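Local atomic coordinates of beta-ketothiolase BktB (Ralstonia eutropha, PDB entry 4NZS), a protein that catalyses the condensation of acetyl-CoA with propionyl-CoA or with a second acetyl-CoA, giving beta-ketoacyl-CoA for polyhydroxyalkanoate production. Residues Leu146-Met149 and Met150-Ala153; Ala332-Ala336 and Leu337-Pro341; Gly361-Ile364 and Thr365-Leu369. All blocks are in the same frame, centred on the assembly; numbering follows the deposited sequence.

Interaction 1 (Leu146-Met149 and Met150-Ala153); sequences LVDM and MLGA
D148 carries its carboxylate trans to its own backbone N (chi1 -174°), and this turns OD1 to the first amides of the helix, those of M150 and L151. The residue is the N-cap of helix 149-153. D148 OD1 accepts from M150 N at 3.1 Å, a weak, bent bond. A second weak bond runs from L151 N to D148 OD1 at 3.5 Å but is straighter, 158° at the hydrogen. The other oxygen, D148 OD2, lies 3.4 Å from L151 CG, so the leucine branch point packs against the carboxylate. M150 lies alongside D148. Its chain is extended until it bends at chi3 (60°), which brings M150 CE to 4.1 Å from D148 OD2. Regular helix bonds follow: G152 N to D148 O at 3.1 Å and A153 N to M149 O at 2.9 Å. The cap carboxylate is buried. R136 of the third subunit makes a salt bridge to OD1, and G142 N of the second subunit binds OD2. These partners and the helix start probably stabilise its negative charge. The A153 side chain is about 8 Å from that of C95, by similarity the acyl-thioester residue. Strand 144-148 leads straight into the short helix. It pairs antiparallel with strand 130-132 of its own chain and, through L146, with a strand of the second subunit, so this junction is built into the tetramer interface.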
loop_
_atom_site.group_PDB
_atom_site.type_symbol
_atom_site.label_atom_id
_atom_site.label_comp_id
_atom_site.label_asym_id
_atom_site.label_seq_id
_atom_site.Cartn_x
_atom_site.Cartn_y
_atom_site.Cartn_z
ATOM N N LEU A 146 -6.447 4.465 -1.325
ATOM C CA LEU A 146 -5.182 4.839 -1.849
ATOM C C LEU A 146 -5.509 6.063 -2.639
ATOM O O LEU A 146 -6.147 5.968 -3.690
ATOM C CB LEU A 146 -4.712 3.716 -2.744
ATOM C CG LEU A 146 -3.347 3.144 -2.381
ATOM C CD1 LEU A 146 -3.065 3.119 -0.872
ATOM C CD2 LEU A 146 -3.247 1.761 -3.003
ATOM N N VAL A 147 -5.139 7.216 -2.110
ATOM C CA VAL A 147 -5.526 8.500 -2.694
ATOM C C VAL A 147 -4.542 8.932 -3.757
ATOM O O VAL A 147 -3.337 8.937 -3.499
ATOM C CB VAL A 147 -5.544 9.566 -1.601
ATOM C CG1 VAL A 147 -5.755 10.957 -2.183
ATOM C CG2 VAL A 147 -6.610 9.225 -0.566
ATOM N N ASP A 148 -5.067 9.298 -4.933
ATOM C CA ASP A 148 -4.293 9.897 -6.031
ATOM C C ASP A 148 -3.935 11.354 -5.752
ATOM O O ASP A 148 -4.763 12.214 -5.743
ATOM C CB ASP A 148 -5.053 9.772 -7.331
ATOM C CG ASP A 148 -4.279 10.232 -8.513
ATOM O OD1 ASP A 148 -3.205 10.856 -8.327
ATOM O OD2 ASP A 148 -4.700 9.926 -9.673
ATOM N N MET A 149 -2.657 11.633 -5.579
ATOM C CA MET A 149 -2.220 12.920 -5.037
ATOM C C MET A 149 -2.201 13.977 -6.105
ATOM O O MET A 149 -2.320 15.191 -5.852
ATOM C CB MET A 149 -0.816 12.736 -4.422
ATOM C CG MET A 149 -0.492 13.745 -3.342
ATOM S SD MET A 149 -1.718 13.697 -2.019
ATOM C CE MET A 149 -1.280 15.011 -0.908
ATOM N N MET A 150 -2.025 13.504 -7.324
ATOM C CA MET A 150 -2.047 14.339 -8.458
ATOM C C MET A 150 -3.446 14.931 -8.622
ATOM O O MET A 150 -3.604 16.149 -8.664
ATOM C CB MET A 150 -1.695 13.513 -9.669
ATOM C CG MET A 150 -1.513 14.354 -10.914
ATOM S SD MET A 150 -1.439 13.358 -12.409
ATOM C CE MET A 150 -3.020 12.515 -12.417
ATOM N N LEU A 151 -4.467 14.093 -8.683
ATOM C CA LEU A 151 -5.844 14.643 -8.639
ATOM C C LEU A 151 -6.028 15.517 -7.398
ATOM O O LEU A 151 -6.745 16.505 -7.407
ATOM C CB LEU A 151 -6.838 13.533 -8.549
ATOM C CG LEU A 151 -6.820 12.593 -9.709
ATOM C CD1 LEU A 151 -8.197 11.987 -9.772
ATOM C CD2 LEU A 151 -6.529 13.333 -11.013
ATOM N N GLY A 152 -5.360 15.154 -6.322
ATOM C CA GLY A 152 -5.434 15.942 -5.115
ATOM C C GLY A 152 -5.170 17.361 -5.437
ATOM O O GLY A 152 -5.978 18.257 -5.167
ATOM N N ALA A 153 -4.039 17.524 -6.085
ATOM C CA ALA A 153 -3.487 18.796 -6.506
ATOM C C ALA A 153 -4.353 19.511 -7.497
ATOM O O ALA A 153 -4.255 20.705 -7.590
ATOM C CB ALA A 153 -2.117 18.574 -7.142
#

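Interaction 2 (Ala332-Ala336 and Leu337-Pro341); sequences AVTKA and LGLDP
L339 folds back over T334 where helix 327-336 ends in a Schellman motif. This is the close-packed side. L339 CB lies 3.7 Å from T334 CG2, and the two side chains run at a slant to each other. This is the apolar contact that usually accompanies the motif. L339 CG also sits 3.5 Å from T334 O, so the leucine covers the carbonyl that its own amide binds. That bond, L339 N to T334 O, is the 6-to-1 bond of the motif, 2.9 Å long with 157° at the hydrogen. L337 packs on the side facing helix 299-310. Its CG is trans to the carbonyl carbon (chi1 -62°), which sets L337 CG 3.6 Å from V333 O. L337 CD1 then reaches V333 CG1 at 4.2 Å, a looser apolar contact. The V333 side chain is about 6 Å from that of C385, a predicted proton acceptor.

The other side is looser and faces solvent more. K335, A336 and G338 are exposed there, though A336 still touches V300 on helix 299-310. G338 has positive phi and turns the chain out of the helix. Its amide points to K335 O, but the modelled separation is too short to be relied on. The K335 side chain leaves the turn and gives NZ to Y174 O. T334 OG1 turns back into the helix, to A330 O and C331 O. The helix end is thus closed by its own backbone under an apolar T334/L339 cover, consistent with a stop that needs no ion pair between the segments.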
loop_
_atom_site.group_PDB
_atom_site.type_symbol
_atom_site.label_atom_id
_atom_site.label_comp_id
_atom_site.label_asym_id
_atom_site.label_seq_id
_atom_site.Cartn_x
_atom_site.Cartn_y
_atom_site.Cartn_z
ATOM N N ALA A 332 -10.449 33.923 -21.728
ATOM C CA ALA A 332 -10.965 34.892 -20.740
ATOM C C ALA A 332 -9.936 35.939 -20.350
ATOM O O ALA A 332 -10.200 37.130 -20.466
ATOM C CB ALA A 332 -11.474 34.175 -19.501
ATOM N N VAL A 333 -8.756 35.485 -19.925
ATOM C CA VAL A 333 -7.675 36.384 -19.489
ATOM C C VAL A 333 -7.154 37.312 -20.603
ATOM O O VAL A 333 -6.753 38.451 -20.316
ATOM C CB VAL A 333 -6.496 35.596 -18.860
ATOM C CG1 VAL A 333 -5.316 36.513 -18.531
ATOM C CG2 VAL A 333 -6.948 34.881 -17.589
ATOM N N THR A 334 -7.161 36.836 -21.853
ATOM C CA THR A 334 -6.814 37.680 -23.001
ATOM C C THR A 334 -7.764 38.873 -23.127
ATOM O O THR A 334 -7.337 40.034 -23.261
ATOM C CB THR A 334 -6.946 36.916 -24.327
ATOM O OG1 THR A 334 -6.717 35.519 -24.121
ATOM C CG2 THR A 334 -5.968 37.470 -25.361
ATOM N N LYS A 335 -9.053 38.534 -23.099
ATOM C CA LYS A 335 -10.162 39.450 -23.301
ATOM C C LYS A 335 -10.194 40.527 -22.226
ATOM O O LYS A 335 -9.872 41.670 -22.500
ATOM C CB LYS A 335 -11.441 38.628 -23.304
ATOM C CG LYS A 335 -12.776 39.362 -23.334
ATOM C CD LYS A 335 -13.802 38.406 -23.955
ATOM C CE LYS A 335 -15.233 38.839 -23.767
ATOM N NZ LYS A 335 -15.745 38.451 -22.424
ATOM N N ALA A 336 -10.543 40.173 -20.996
ATOM C CA ALA A 336 -10.649 41.163 -19.930
ATOM C C ALA A 336 -9.488 42.185 -19.953
ATOM O O ALA A 336 -9.713 43.358 -19.695
ATOM C CB ALA A 336 -10.763 40.473 -18.576
ATOM N N LEU A 337 -8.276 41.745 -20.289
ATOM C CA LEU A 337 -7.126 42.634 -20.498
ATOM C C LEU A 337 -6.933 43.206 -21.922
ATOM O O LEU A 337 -6.001 43.966 -22.166
ATOM C CB LEU A 337 -5.835 41.894 -20.132
ATOM C CG LEU A 337 -5.709 41.431 -18.680
ATOM C CD1 LEU A 337 -4.419 40.636 -18.486
ATOM C CD2 LEU A 337 -5.791 42.604 -17.719
ATOM N N GLY A 338 -7.781 42.859 -22.876
ATOM C CA GLY A 338 -7.578 43.318 -24.240
ATOM C C GLY A 338 -6.119 43.144 -24.612
ATOM O O GLY A 338 -5.367 44.118 -24.760
ATOM N N LEU A 339 -5.703 41.887 -24.699
ATOM C CA LEU A 339 -4.359 41.554 -25.159
ATOM C C LEU A 339 -4.445 41.229 -26.616
ATOM O O LEU A 339 -5.515 40.887 -27.112
ATOM C CB LEU A 339 -3.820 40.355 -24.396
ATOM C CG LEU A 339 -3.916 40.481 -22.884
ATOM C CD1 LEU A 339 -3.242 39.278 -22.256
ATOM C CD2 LEU A 339 -3.283 41.778 -22.389
ATOM N N ASP A 340 -3.339 41.346 -27.320
ATOM C CA ASP A 340 -3.375 40.990 -28.724
ATOM C C ASP A 340 -3.042 39.502 -28.945
ATOM O O ASP A 340 -1.911 39.072 -28.739
ATOM C CB ASP A 340 -2.451 41.850 -29.558
ATOM C CG ASP A 340 -2.541 41.491 -31.004
ATOM O OD1 ASP A 340 -3.676 41.533 -31.537
ATOM O OD2 ASP A 340 -1.512 41.104 -31.583
ATOM N N PRO A 341 -4.023 38.718 -29.395
ATOM C CA PRO A 341 -3.848 37.277 -29.473
ATOM C C PRO A 341 -2.465 36.770 -29.891
ATOM O O PRO A 341 -1.957 35.813 -29.282
ATOM C CB PRO A 341 -4.909 36.875 -30.486
ATOM C CG PRO A 341 -6.035 37.815 -30.174
ATOM C CD PRO A 341 -5.387 39.118 -29.790
#

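Interaction 3 (Gly361-Ile364 and Thr365-Leu369); sequences GALI and TVKAL
K367 N donates to L363 O at 2.8 Å, in the carbonyl plane and with 154° at the hydrogen. It is one of the i to i+4 bonds of helix 357-375, a buried helix of the thiolase fold. V366 N bonds to A362 O at 3.3 Å. That bond is almost straight at the hydrogen (179°), although the donor stands above the carbonyl plane. A368 N makes a weaker, bent bond to I364 O.

A side chain adds another bond. T365 OG1 is trans to its own carbonyl carbon (chi1 -71°), so the hydroxyl turns back along the helix. T365 OG1 donates to G361 O at 3.0 Å, nearly in line with the C=O bond. A buried hydroxyl is thus satisfied by the carbonyl one turn earlier. G361 itself lies about 7 Å from the side chain of H355, a predicted proton acceptor.

On another face, the aliphatic part of K367 lies over the preceding turn. K367 CD is 3.7 Å from I364 CA, and it approaches both I364 CG2 and L363 CD2 at 4.1 Å. The chain then bends about the CG-CD bond. Its amino end makes a salt bridge with E321 and a hydrogen bond to G348 O. The lysine is buried, and these partners would help its positive charge persist there.

Strands pack on several faces of the helix. I364, T365 and A368 touch V382 on strand 379-386. A362, L363 and V366 touch strand 257-267. V366 and K367 also meet Q204 in a loop. V366 CG2 ends 3.5 Å from A362 O, the same oxygen that accepts the V366 amide.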
loop_
_atom_site.group_PDB
_atom_site.type_symbol
_atom_site.label_atom_id
_atom_site.label_comp_id
_atom_site.label_asym_id
_atom_site.label_seq_id
_atom_site.Cartn_x
_atom_site.Cartn_y
_atom_site.Cartn_z
ATOM N N GLY A 361 5.408 27.942 -14.024
ATOM C CA GLY A 361 5.752 29.338 -13.810
ATOM C C GLY A 361 7.177 29.681 -14.206
ATOM O O GLY A 361 7.451 30.763 -14.740
ATOM N N ALA A 362 8.112 28.784 -13.959
ATOM C CA ALA A 362 9.527 29.087 -14.279
ATOM C C ALA A 362 9.912 28.702 -15.718
ATOM O O ALA A 362 10.883 29.169 -16.298
ATOM C CB ALA A 362 10.440 28.377 -13.284
ATOM N N LEU A 363 9.109 27.865 -16.305
ATOM C CA LEU A 363 9.379 27.356 -17.596
ATOM C C LEU A 363 9.052 28.399 -18.647
ATOM O O LEU A 363 9.871 28.740 -19.542
ATOM C CB LEU A 363 8.498 26.153 -17.771
ATOM C CG LEU A 363 8.748 25.445 -19.038
ATOM C CD1 LEU A 363 9.010 23.994 -18.709
ATOM C CD2 LEU A 363 7.603 25.655 -20.014
ATOM N N ILE A 364 7.836 28.889 -18.560
ATOM C CA ILE A 364 7.406 29.927 -19.452
ATOM C C ILE A 364 8.249 31.194 -19.257
ATOM O O ILE A 364 8.428 31.969 -20.191
ATOM C CB ILE A 364 5.892 30.271 -19.287
ATOM C CG1 ILE A 364 5.598 30.872 -17.915
ATOM C CG2 ILE A 364 5.024 29.041 -19.579
ATOM C CD1 ILE A 364 4.118 31.077 -17.662
ATOM N N THR A 365 8.779 31.416 -18.058
ATOM C CA THR A 365 9.674 32.538 -17.898
ATOM C C THR A 365 10.826 32.338 -18.891
ATOM O O THR A 365 10.997 33.118 -19.821
ATOM C CB THR A 365 10.108 32.703 -16.452
ATOM O OG1 THR A 365 8.987 33.162 -15.701
ATOM C CG2 THR A 365 11.181 33.729 -16.316
ATOM N N VAL A 366 11.531 31.235 -18.767
ATOM C CA VAL A 366 12.594 30.876 -19.702
ATOM C C VAL A 366 12.122 30.949 -21.158
ATOM O O VAL A 366 12.857 31.419 -22.077
ATOM C CB VAL A 366 13.116 29.479 -19.375
ATOM C CG1 VAL A 366 13.976 28.933 -20.503
ATOM C CG2 VAL A 366 13.881 29.536 -18.046
ATOM N N LYS A 367 10.891 30.546 -21.405
ATOM C CA LYS A 367 10.399 30.770 -22.759
ATOM C C LYS A 367 10.419 32.232 -23.158
ATOM O O LYS A 367 10.798 32.565 -24.257
ATOM C CB LYS A 367 8.981 30.317 -22.911
ATOM C CG LYS A 367 8.858 28.852 -23.008
ATOM C CD LYS A 367 7.388 28.578 -22.855
ATOM C CE LYS A 367 6.648 28.800 -24.127
ATOM N NZ LYS A 367 5.341 28.126 -24.043
ATOM N N ALA A 368 9.988 33.093 -22.260
ATOM C CA ALA A 368 9.504 34.418 -22.673
ATOM C C ALA A 368 10.665 35.321 -22.955
ATOM O O ALA A 368 10.814 35.791 -24.077
ATOM C CB ALA A 368 8.593 35.008 -21.609
ATOM N N LEU A 369 11.489 35.519 -21.934
ATOM C CA LEU A 369 12.898 35.942 -22.067
ATOM C C LEU A 369 13.622 35.436 -23.342
ATOM O O LEU A 369 14.319 36.185 -24.024
ATOM C CB LEU A 369 13.660 35.480 -20.820
ATOM C CG LEU A 369 13.766 36.482 -19.612
ATOM C CD1 LEU A 369 12.589 37.435 -19.430
ATOM C CD2 LEU A 369 14.065 35.817 -18.276
#

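The three contacts cover a helix start, a helix end and a helix middle. Interaction 3 is core: its centre is about 7 Å from the chain centre. Interactions 1 and 2 both lie about 20 Å out. Interaction 1 is nevertheless buried, because two other subunits cover it, whereas interaction 2 stays on the surface and meets no other chain. Interactions 2 and 3 hold successive helices of the C-terminal part of the thiolase chain, with centres about 19 Å apart. Interaction 1 belongs to the N-terminal part. Chemistry follows place: a carboxylate shared between subunits in interaction 1, backbone closure with apolar cover in interaction 2, and regular helix bonds with a buried lysine in interaction 3.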